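Acetohydroxyacid synthase small subunit Related (Bacteroides thetaiotaomicron, PDB 2F06) is of unknown function but, with its paired ACT domains and bound histidine, probably senses amino acids in a regulatory role. Local coordinates at residues 21-26 and 60-65; 75-80 and 131-136; 96-101 and 117-122. All blocks are in the same frame, centred on the assembly; numbering follows the deposited sequence. Where two conformers were deposited one is given.

Contact 1: 21-26 and 60-65; sequences TEVTEV and KALKDN
V26 of helix 19-29 drives its two methyl groups against A61, L62 and N65 at the C-terminal end of helix 55-64. The local axes pass 10.4 Å apart with their directions at 130°, so the helices cross at a slant and meet through side chains alone. With CG1 anti to the backbone N (chi1 -177°), V26 aims that branch at helix 55-64: CG1 lies 3.9 Å from A61 CB, and the same methyl is 4.1 Å from L62 CD2. The other branch rests over the flat amide of N65, with V26 CG2 3.8 Å above N65 CG and about equally far from the amide oxygen and nitrogen. V26 and N65 pass alongside one another in opposite directions, methyl against amide face. N65 is the first residue beyond the helix, and its amide is held by the helix it has left. N65 ND2 donates to A61 O at 2.7 Å in an almost straight bond that lies in the amide plane, although it reaches the carbonyl from above its plane. N65 N binds A61 O from the opposite face, so one oxygen takes two N-H groups, and the ND2 bond fixes the rotation of the amide under V26. An alanine at V26 would remove both outer methyls and is likely to leave a gap beside A61 and L62 and the amide face of N65 without its apolar cover. Farther inside, V23 CG1 approaches L62 CD2 more loosely, at 4.3 Å. V23 and L62 both lean on F67 and on strand 5-13, through L13 for V23 and L9 and I11 for L62, so the helix pair packs side by side on the sheet, as in the ACT fold, while T21 and T24 face L90 and A87 of the second subunit.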
loop_
_atom_site.group_PDB
_atom_site.type_symbol
_atom_site.label_atom_id
_atom_site.label_comp_id
_atom_site.label_asym_id
_atom_site.label_seq_id
_atom_site.Cartn_x
_atom_site.Cartn_y
_atom_site.Cartn_z
ATOM N N THR A 21 10.912 -15.868 4.054
ATOM C CA THR A 21 11.843 -16.967 3.865
ATOM C C THR A 21 11.128 -18.327 3.896
ATOM O O THR A 21 11.283 -19.139 2.963
ATOM C CB THR A 21 12.974 -16.918 4.889
ATOM O OG1 THR A 21 13.588 -15.647 4.761
ATOM C CG2 THR A 21 14.006 -18.002 4.629
ATOM N N GLU A 22 10.310 -18.536 4.914
ATOM C CA GLU A 22 9.439 -19.710 4.947
ATOM C C GLU A 22 8.591 -19.889 3.703
ATOM O O GLU A 22 8.450 -21.007 3.285
ATOM C CB GLU A 22 8.519 -19.703 6.143
ATOM C CG GLU A 22 9.120 -19.139 7.374
ATOM C CD GLU A 22 8.103 -19.024 8.486
ATOM O OE1 GLU A 22 6.912 -19.392 8.226
ATOM O OE2 GLU A 22 8.505 -18.574 9.602
ATOM N N VAL A 23 8.024 -18.821 3.108
ATOM C CA VAL A 23 7.202 -18.967 1.893
ATOM C C VAL A 23 8.064 -19.451 0.755
ATOM O O VAL A 23 7.668 -20.295 -0.087
ATOM C CB VAL A 23 6.556 -17.584 1.388
ATOM C CG1 VAL A 23 6.114 -17.686 -0.096
ATOM C CG2 VAL A 23 5.437 -17.195 2.221
ATOM N N THR A 24 9.240 -18.887 0.650
ATOM C CA THR A 24 10.104 -19.318 -0.470
ATOM C C THR A 24 10.616 -20.736 -0.235
ATOM O O THR A 24 10.872 -21.467 -1.210
ATOM C CB THR A 24 11.299 -18.369 -0.726
ATOM O OG1 THR A 24 12.029 -18.175 0.490
ATOM C CG2 THR A 24 10.757 -16.985 -1.333
ATOM N N GLU A 25 10.761 -21.092 1.026
ATOM C CA GLU A 25 11.050 -22.495 1.423
ATOM C C GLU A 25 9.938 -23.529 1.111
ATOM O O GLU A 25 10.230 -24.594 0.588
ATOM C CB GLU A 25 11.475 -22.551 2.887
ATOM C CG GLU A 25 12.885 -21.903 3.094
ATOM C CD GLU A 25 13.427 -21.946 4.525
ATOM O OE1 GLU A 25 12.660 -22.231 5.502
ATOM O OE2 GLU A 25 14.670 -21.722 4.680
ATOM N N VAL A 26 8.699 -23.275 1.500
ATOM C CA VAL A 26 7.518 -24.004 0.951
ATOM C C VAL A 26 7.542 -24.234 -0.561
ATOM O O VAL A 26 7.386 -25.364 -1.018
ATOM C CB VAL A 26 6.144 -23.354 1.308
ATOM C CG1 VAL A 26 4.993 -24.229 0.762
ATOM C CG2 VAL A 26 6.004 -23.259 2.820
ATOM N N LYS A 60 -1.997 -24.867 -3.150
ATOM C CA LYS A 60 -2.406 -25.873 -2.158
ATOM C C LYS A 60 -1.312 -26.119 -1.086
ATOM O O LYS A 60 -1.641 -26.328 0.092
ATOM C CB LYS A 60 -2.853 -27.148 -2.885
ATOM C CG LYS A 60 -3.067 -28.348 -2.014
ATOM C CD LYS A 60 -3.214 -29.616 -2.866
ATOM C CE LYS A 60 -2.961 -30.867 -2.025
ATOM N NZ LYS A 60 -3.788 -30.702 -0.793
ATOM N N ALA A 61 -0.038 -26.089 -1.497
ATOM C CA ALA A 61 1.101 -26.173 -0.580
ATOM C C ALA A 61 1.100 -25.025 0.478
ATOM O O ALA A 61 1.236 -25.243 1.717
ATOM C CB ALA A 61 2.420 -26.163 -1.382
ATOM N N LEU A 62 0.903 -23.814 -0.009
ATOM C CA LEU A 62 0.772 -22.666 0.852
ATOM C C LEU A 62 -0.402 -22.750 1.828
ATOM O O LEU A 62 -0.184 -22.509 3.007
ATOM C CB LEU A 62 0.743 -21.373 0.009
ATOM C CG LEU A 62 2.135 -21.171 -0.595
ATOM C CD1 LEU A 62 2.098 -20.181 -1.832
ATOM C CD2 LEU A 62 3.060 -20.669 0.505
ATOM N N LYS A 63 -1.620 -23.075 1.365
ATOM C CA LYS A 63 -2.783 -23.312 2.274
ATOM C C LYS A 63 -2.512 -24.397 3.324
ATOM O O LYS A 63 -2.936 -24.284 4.483
ATOM C CB LYS A 63 -4.036 -23.771 1.503
ATOM C CG LYS A 63 -4.612 -22.756 0.513
ATOM C CD LYS A 63 -5.334 -21.584 1.233
ATOM C CE LYS A 63 -6.579 -22.081 1.960
ATOM N NZ LYS A 63 -7.288 -20.858 2.387
ATOM N N ASP A 64 -1.851 -25.473 2.886
ATOM C CA ASP A 64 -1.443 -26.585 3.740
ATOM C C ASP A 64 -0.491 -26.122 4.846
ATOM O O ASP A 64 -0.506 -26.690 5.945
ATOM C CB ASP A 64 -0.676 -27.643 2.923
ATOM C CG ASP A 64 -1.583 -28.579 2.150
ATOM O OD1 ASP A 64 -2.821 -28.497 2.305
ATOM O OD2 ASP A 64 -1.034 -29.387 1.350
ATOM N N ASN A 65 0.391 -25.176 4.517
ATOM C CA ASN A 65 1.311 -24.574 5.474
ATOM C C ASN A 65 0.752 -23.336 6.184
ATOM O O ASN A 65 1.509 -22.601 6.830
ATOM C CB ASN A 65 2.623 -24.249 4.780
ATOM C CG ASN A 65 3.457 -25.494 4.533
ATOM O OD1 ASN A 65 4.309 -25.876 5.355
ATOM N ND2 ASN A 65 3.177 -26.164 3.431
#

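Contact 2: 75-80 and 131-136; sequences VGISCP and KKVDLL
I77 and L135 face each other in the closing strand pair of an ACT fold, where the short, weakly bonded strand 134-136 lies antiparallel on strand 69-80, whose end at P80 belongs to the histidine pocket. Theirs is a non-hydrogen-bonded pair, with a backbone bond on each side of it. L136 N donates to G76 O at 2.7 Å, and S78 N donates to D134 O at 3.0 Å. Toward the helices, I77 holds CG1 between its backbone N and carbonyl carbon (chi1 63°), which leaves CG2 as the branch that meets L135 CD2 at 3.9 Å. I77 CG2 and CD1 both stand 4.1 Å from V133 CG1. I77 and L135 go on to touch L128 of helix 121-130, while V133 packs with V89 of helix 85-95, as I77 also does. On the other face L136 packs closely over G76, its CB 3.5 Å from G76 O. L136 CD2 also leans on S78 CB at 4.1 Å. At the S78-D134 pair the direct bonding is one-sided: S78 O and D134 N are joined through a water that donates to the oxygen at 2.7 Å and accepts from the nitrogen. The chemistry therefore differs by face and by position: aliphatic branches of I77, V133 and L135 pack toward the helices, the opposite face mixes L136 with the polar S78 and D134, and a water stands in for a direct N-H...O hydrogen bond between D134 N and S78 O, consistent with a strand that is only lightly attached at its start.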
loop_
_atom_site.group_PDB
_atom_site.type_symbol
_atom_site.label_atom_id
_atom_site.label_comp_id
_atom_site.label_asym_id
_atom_site.label_seq_id
_atom_site.Cartn_x
_atom_site.Cartn_y
_atom_site.Cartn_z
ATOM N N VAL A 75 -2.130 -10.615 -16.941
ATOM C CA VAL A 75 -1.726 -10.955 -18.343
ATOM C C VAL A 75 -0.259 -10.530 -18.486
ATOM O O VAL A 75 0.176 -9.498 -17.923
ATOM C CB VAL A 75 -2.744 -10.335 -19.394
ATOM C CG1 VAL A 75 -2.798 -8.810 -19.328
ATOM C CG2 VAL A 75 -2.450 -10.748 -20.848
ATOM N N GLY A 76 0.532 -11.385 -19.133
ATOM C CA GLY A 76 1.934 -11.127 -19.414
ATOM C C GLY A 76 2.101 -10.657 -20.844
ATOM O O GLY A 76 1.421 -11.141 -21.721
ATOM N N ILE A 77 2.967 -9.665 -21.077
ATOM C CA ILE A 77 3.304 -9.220 -22.417
ATOM C C ILE A 77 4.822 -9.105 -22.526
ATOM O O ILE A 77 5.540 -9.029 -21.508
ATOM C CB ILE A 77 2.685 -7.844 -22.830
ATOM C CG1 ILE A 77 3.182 -6.734 -21.959
ATOM C CG2 ILE A 77 1.163 -7.816 -22.777
ATOM C CD1 ILE A 77 3.390 -5.501 -22.757
ATOM N N SER A 78 5.287 -9.100 -23.762
ATOM C CA SER A 78 6.673 -8.914 -24.055
ATOM C C SER A 78 6.764 -7.739 -25.016
ATOM O O SER A 78 5.921 -7.594 -25.923
ATOM C CB SER A 78 7.203 -10.186 -24.744
ATOM O OG SER A 78 8.558 -10.028 -25.101
ATOM N N CYS A 79 7.739 -6.870 -24.815
ATOM C CA CYS A 79 7.983 -5.829 -25.817
ATOM C C CYS A 79 9.473 -5.627 -26.009
ATOM O O CYS A 79 10.257 -6.210 -25.303
ATOM C CB CYS A 79 7.314 -4.512 -25.418
ATOM S SG CYS A 79 7.839 -3.915 -23.821
ATOM N N PRO A 80 9.870 -4.866 -27.019
ATOM C CA PRO A 80 11.321 -4.586 -27.099
ATOM C C PRO A 80 11.938 -3.875 -25.873
ATOM O O PRO A 80 11.274 -3.078 -25.180
ATOM C CB PRO A 80 11.446 -3.791 -28.419
ATOM C CG PRO A 80 10.313 -4.352 -29.255
ATOM C CD PRO A 80 9.170 -4.431 -28.252
ATOM N N LYS A 131 -3.591 -4.393 -31.531
ATOM C CA LYS A 131 -2.390 -3.625 -31.808
ATOM C C LYS A 131 -1.123 -4.505 -31.979
ATOM O O LYS A 131 0.012 -3.978 -31.929
ATOM C CB LYS A 131 -2.188 -2.582 -30.705
ATOM C CG LYS A 131 -3.290 -1.575 -30.575
ATOM C CD LYS A 131 -3.455 -0.808 -31.900
ATOM C CE LYS A 131 -4.036 0.554 -31.681
ATOM N NZ LYS A 131 -3.995 1.248 -32.978
ATOM N N LYS A 132 -1.322 -5.829 -32.167
ATOM C CA LYS A 132 -0.205 -6.715 -32.457
ATOM C C LYS A 132 0.910 -6.665 -31.389
ATOM O O LYS A 132 2.098 -6.794 -31.710
ATOM C CB LYS A 132 0.360 -6.463 -33.888
ATOM C CG LYS A 132 -0.627 -6.666 -35.092
ATOM C CD LYS A 132 -0.572 -8.092 -35.720
ATOM C CE LYS A 132 0.890 -8.709 -35.639
ATOM N NZ LYS A 132 1.231 -9.527 -36.913
ATOM N N VAL A 133 0.520 -6.454 -30.130
ATOM C CA VAL A 133 1.429 -6.585 -28.967
ATOM C C VAL A 133 1.746 -8.079 -28.674
ATOM O O VAL A 133 0.844 -8.883 -28.723
ATOM C CB VAL A 133 0.821 -5.878 -27.696
ATOM C CG1 VAL A 133 1.662 -6.122 -26.466
ATOM C CG2 VAL A 133 0.650 -4.380 -27.919
ATOM N N ASP A 134 3.010 -8.474 -28.416
ATOM C CA ASP A 134 3.303 -9.852 -28.046
ATOM C C ASP A 134 2.665 -10.130 -26.683
ATOM O O ASP A 134 3.099 -9.605 -25.694
ATOM C CB ASP A 134 4.816 -10.085 -27.955
ATOM C CG ASP A 134 5.535 -9.842 -29.266
ATOM O OD1 ASP A 134 4.923 -9.990 -30.352
ATOM O OD2 ASP A 134 6.736 -9.516 -29.193
ATOM N N LEU A 135 1.603 -10.923 -26.646
ATOM C CA LEU A 135 1.043 -11.322 -25.370
ATOM C C LEU A 135 1.787 -12.579 -25.041
ATOM O O LEU A 135 2.242 -13.304 -25.963
ATOM C CB LEU A 135 -0.460 -11.592 -25.473
ATOM C CG LEU A 135 -1.363 -10.354 -25.365
ATOM C CD1 LEU A 135 -2.654 -10.451 -26.212
ATOM C CD2 LEU A 135 -1.674 -10.171 -23.902
ATOM N N LEU A 136 1.888 -12.881 -23.758
ATOM C CA LEU A 136 2.421 -14.213 -23.333
ATOM C C LEU A 136 1.265 -15.166 -22.974
ATOM O O LEU A 136 0.303 -14.764 -22.293
ATOM C CB LEU A 136 3.370 -14.041 -22.177
ATOM C CG LEU A 136 4.621 -13.158 -22.371
ATOM C CD1 LEU A 136 5.380 -13.052 -21.031
ATOM C CD2 LEU A 136 5.601 -13.669 -23.416
HETATM O O HOH W 1 5.191 -6.307 -28.170
HETATM O O HOH W 2 9.025 -8.854 -27.985
#

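Contact 3: 96-101 and 117-122; sequences EGVFIE and RPSNMD
S119 meets F99 at the open end of the beta hairpin formed by strands 100-108 and 111-118 in the ACT fold, next to the pair I100 and P118. From the backbone outward, S119 N donates to F99 O at 2.7 Å. S119 CB then lies 3.4 Å from that same F99 O. The hydroxyl is placed between the backbone N and carbonyl carbon of its own residue (chi1 54°), and this turns S119 OG back onto F99, where it accepts from F99 N at 2.8 Å. One serine thus grips both the N-H and the C=O of F99. At the tip, S119 OG also touches V98 CG1 at 3.8 Å, and a water links it to G97 O, at the C-prime position of the Schellman motif that ends helix 85-95. On the hairpin side E101 N donates to R117 O at 2.8 Å. The polar ends of those two residues have other partners: E101 OE1, in one of two conformers, forms a salt bridge with K16 NZ of the second subunit, and R117 NH1 bonds to D73 O. Past S119 the chain enters helix 121-130, where N120 is the N-cap and its OD1 accepts from K123 N.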
loop_
_atom_site.group_PDB
_atom_site.type_symbol
_atom_site.label_atom_id
_atom_site.label_comp_id
_atom_site.label_asym_id
_atom_site.label_seq_id
_atom_site.Cartn_x
_atom_site.Cartn_y
_atom_site.Cartn_z
ATOM N N GLU A 96 -7.836 3.564 -25.446
ATOM C CA GLU A 96 -9.063 2.751 -25.444
ATOM C C GLU A 96 -9.739 2.674 -24.073
ATOM O O GLU A 96 -10.610 1.824 -23.857
ATOM C CB GLU A 96 -8.789 1.333 -25.957
ATOM C CG GLU A 96 -8.402 1.208 -27.433
ATOM C CD GLU A 96 -9.512 1.527 -28.381
ATOM O OE1 GLU A 96 -10.697 1.134 -28.142
ATOM O OE2 GLU A 96 -9.185 2.194 -29.396
ATOM N N GLY A 97 -9.314 3.538 -23.150
ATOM C CA GLY A 97 -9.878 3.592 -21.797
ATOM C C GLY A 97 -9.582 2.397 -20.894
ATOM O O GLY A 97 -10.340 2.138 -19.962
ATOM N N VAL A 98 -8.491 1.667 -21.168
ATOM C CA VAL A 98 -8.101 0.527 -20.355
ATOM C C VAL A 98 -6.933 0.964 -19.449
ATOM O O VAL A 98 -5.870 1.344 -19.950
ATOM C CB VAL A 98 -7.589 -0.680 -21.183
ATOM C CG1 VAL A 98 -7.032 -1.777 -20.199
ATOM C CG2 VAL A 98 -8.642 -1.258 -22.050
ATOM N N PHE A 99 -7.102 0.950 -18.137
ATOM C CA PHE A 99 -6.028 1.464 -17.294
ATOM C C PHE A 99 -5.321 0.357 -16.466
ATOM O O PHE A 99 -5.854 -0.778 -16.323
ATOM C CB PHE A 99 -6.515 2.688 -16.503
ATOM C CG PHE A 99 -7.214 3.721 -17.372
ATOM C CD1 PHE A 99 -6.574 4.254 -18.496
ATOM C CD2 PHE A 99 -8.520 4.128 -17.094
ATOM C CE1 PHE A 99 -7.219 5.184 -19.321
ATOM C CE2 PHE A 99 -9.163 5.061 -17.911
ATOM C CZ PHE A 99 -8.512 5.588 -19.026
ATOM N N ILE A 100 -4.095 0.648 -16.025
ATOM C CA ILE A 100 -3.269 -0.329 -15.306
ATOM C C ILE A 100 -3.570 -0.208 -13.810
ATOM O O ILE A 100 -3.452 0.904 -13.306
ATOM C CB ILE A 100 -1.760 0.012 -15.576
ATOM C CG1 ILE A 100 -1.442 0.149 -17.100
ATOM C CG2 ILE A 100 -0.843 -0.947 -14.868
ATOM C CD1 ILE A 100 -1.274 -1.199 -17.893
ATOM N N GLU A 101 -4.058 -1.260 -13.114
ATOM C CA GLU A 101 -4.165 -1.151 -11.649
ATOM C C GLU A 101 -2.779 -1.297 -11.019
ATOM O O GLU A 101 -2.405 -0.461 -10.193
ATOM C CB GLU A 101 -5.211 -2.072 -11.008
ATOM C CG GLU A 101 -6.650 -1.485 -11.003
ATOM C CD GLU A 101 -6.760 -0.027 -10.473
ATOM O OE1 GLU A 101 -6.238 0.292 -9.364
ATOM O OE2 GLU A 101 -7.392 0.805 -11.174
ATOM N N ARG A 117 -1.979 -6.138 -14.303
ATOM C CA ARG A 117 -3.370 -6.270 -13.774
ATOM C C ARG A 117 -4.153 -5.033 -14.276
ATOM O O ARG A 117 -4.009 -3.954 -13.686
ATOM C CB ARG A 117 -3.365 -6.267 -12.270
ATOM C CG ARG A 117 -4.717 -6.245 -11.609
ATOM C CD ARG A 117 -5.599 -7.344 -12.166
ATOM N NE ARG A 117 -6.964 -7.320 -11.595
ATOM C CZ ARG A 117 -7.895 -8.270 -11.783
ATOM N NH1 ARG A 117 -7.654 -9.333 -12.552
ATOM N NH2 ARG A 117 -9.088 -8.145 -11.207
ATOM N N PRO A 118 -4.933 -5.207 -15.371
ATOM C CA PRO A 118 -5.681 -4.172 -16.013
ATOM C C PRO A 118 -7.020 -3.880 -15.333
ATOM O O PRO A 118 -7.536 -4.701 -14.569
ATOM C CB PRO A 118 -5.908 -4.737 -17.427
ATOM C CG PRO A 118 -6.002 -6.208 -17.247
ATOM C CD PRO A 118 -5.084 -6.511 -16.065
ATOM N N SER A 119 -7.553 -2.697 -15.603
ATOM C CA SER A 119 -8.870 -2.329 -15.148
ATOM C C SER A 119 -9.976 -3.273 -15.698
ATOM O O SER A 119 -10.963 -3.548 -15.033
ATOM C CB SER A 119 -9.171 -0.900 -15.657
ATOM O OG SER A 119 -9.003 -0.812 -17.082
ATOM N N ASN A 120 -9.817 -3.734 -16.926
ATOM C CA ASN A 120 -10.799 -4.611 -17.526
ATOM C C ASN A 120 -10.015 -5.689 -18.271
ATOM O O ASN A 120 -9.285 -5.399 -19.200
ATOM C CB ASN A 120 -11.720 -3.770 -18.452
ATOM C CG ASN A 120 -12.897 -4.554 -19.016
ATOM O OD1 ASN A 120 -12.757 -5.656 -19.544
ATOM N ND2 ASN A 120 -14.061 -3.938 -18.977
HETATM N N MSE A 121 -10.143 -6.942 -17.866
HETATM C CA MSE A 121 -9.309 -7.949 -18.516
HETATM C C MSE A 121 -9.694 -8.307 -19.971
HETATM O O MSE A 121 -8.795 -8.458 -20.815
HETATM C CB MSE A 121 -9.233 -9.194 -17.700
HETATM C CG MSE A 121 -8.357 -10.238 -18.400
HETATM SE SE MSE A 121 -6.398 -9.831 -18.446
HETATM C CE MSE A 121 -6.180 -10.140 -16.475
ATOM N N ASP A 122 -10.998 -8.466 -20.248
ATOM C CA ASP A 122 -11.458 -8.748 -21.621
ATOM C C ASP A 122 -11.037 -7.604 -22.571
ATOM O O ASP A 122 -10.490 -7.877 -23.642
ATOM C CB ASP A 122 -12.979 -8.994 -21.738
ATOM C CG ASP A 122 -13.509 -10.089 -20.786
ATOM O OD1 ASP A 122 -12.751 -10.969 -20.329
ATOM O OD2 ASP A 122 -14.728 -10.054 -20.478
HETATM O O HOH W 3 -11.075 0.030 -18.155
#

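How the contacts relate
Along the chain contact 1 closes before contact 2 opens, and contact 3 is nested within the loop that contact 2 closes. Contact 1 lies on the opposite side of the chain's centre from the other two, with its centre about 31 Å from each and its nearest atoms about 18 Å away. Contacts 2 and 3 are neighbours, about 14 Å between centres, sharing the sheet through adjacent strands 69-80 and 111-118, and touch where V75 CB meets the selenium (SE) of selenomethionine M121 at 3.8 Å. Strand 69-80 also pairs with strand 5-13, so it ties the two ends of the molecule together. Contacts 1 and 3 both touch the second subunit, so both ends of the molecule take part in meeting it.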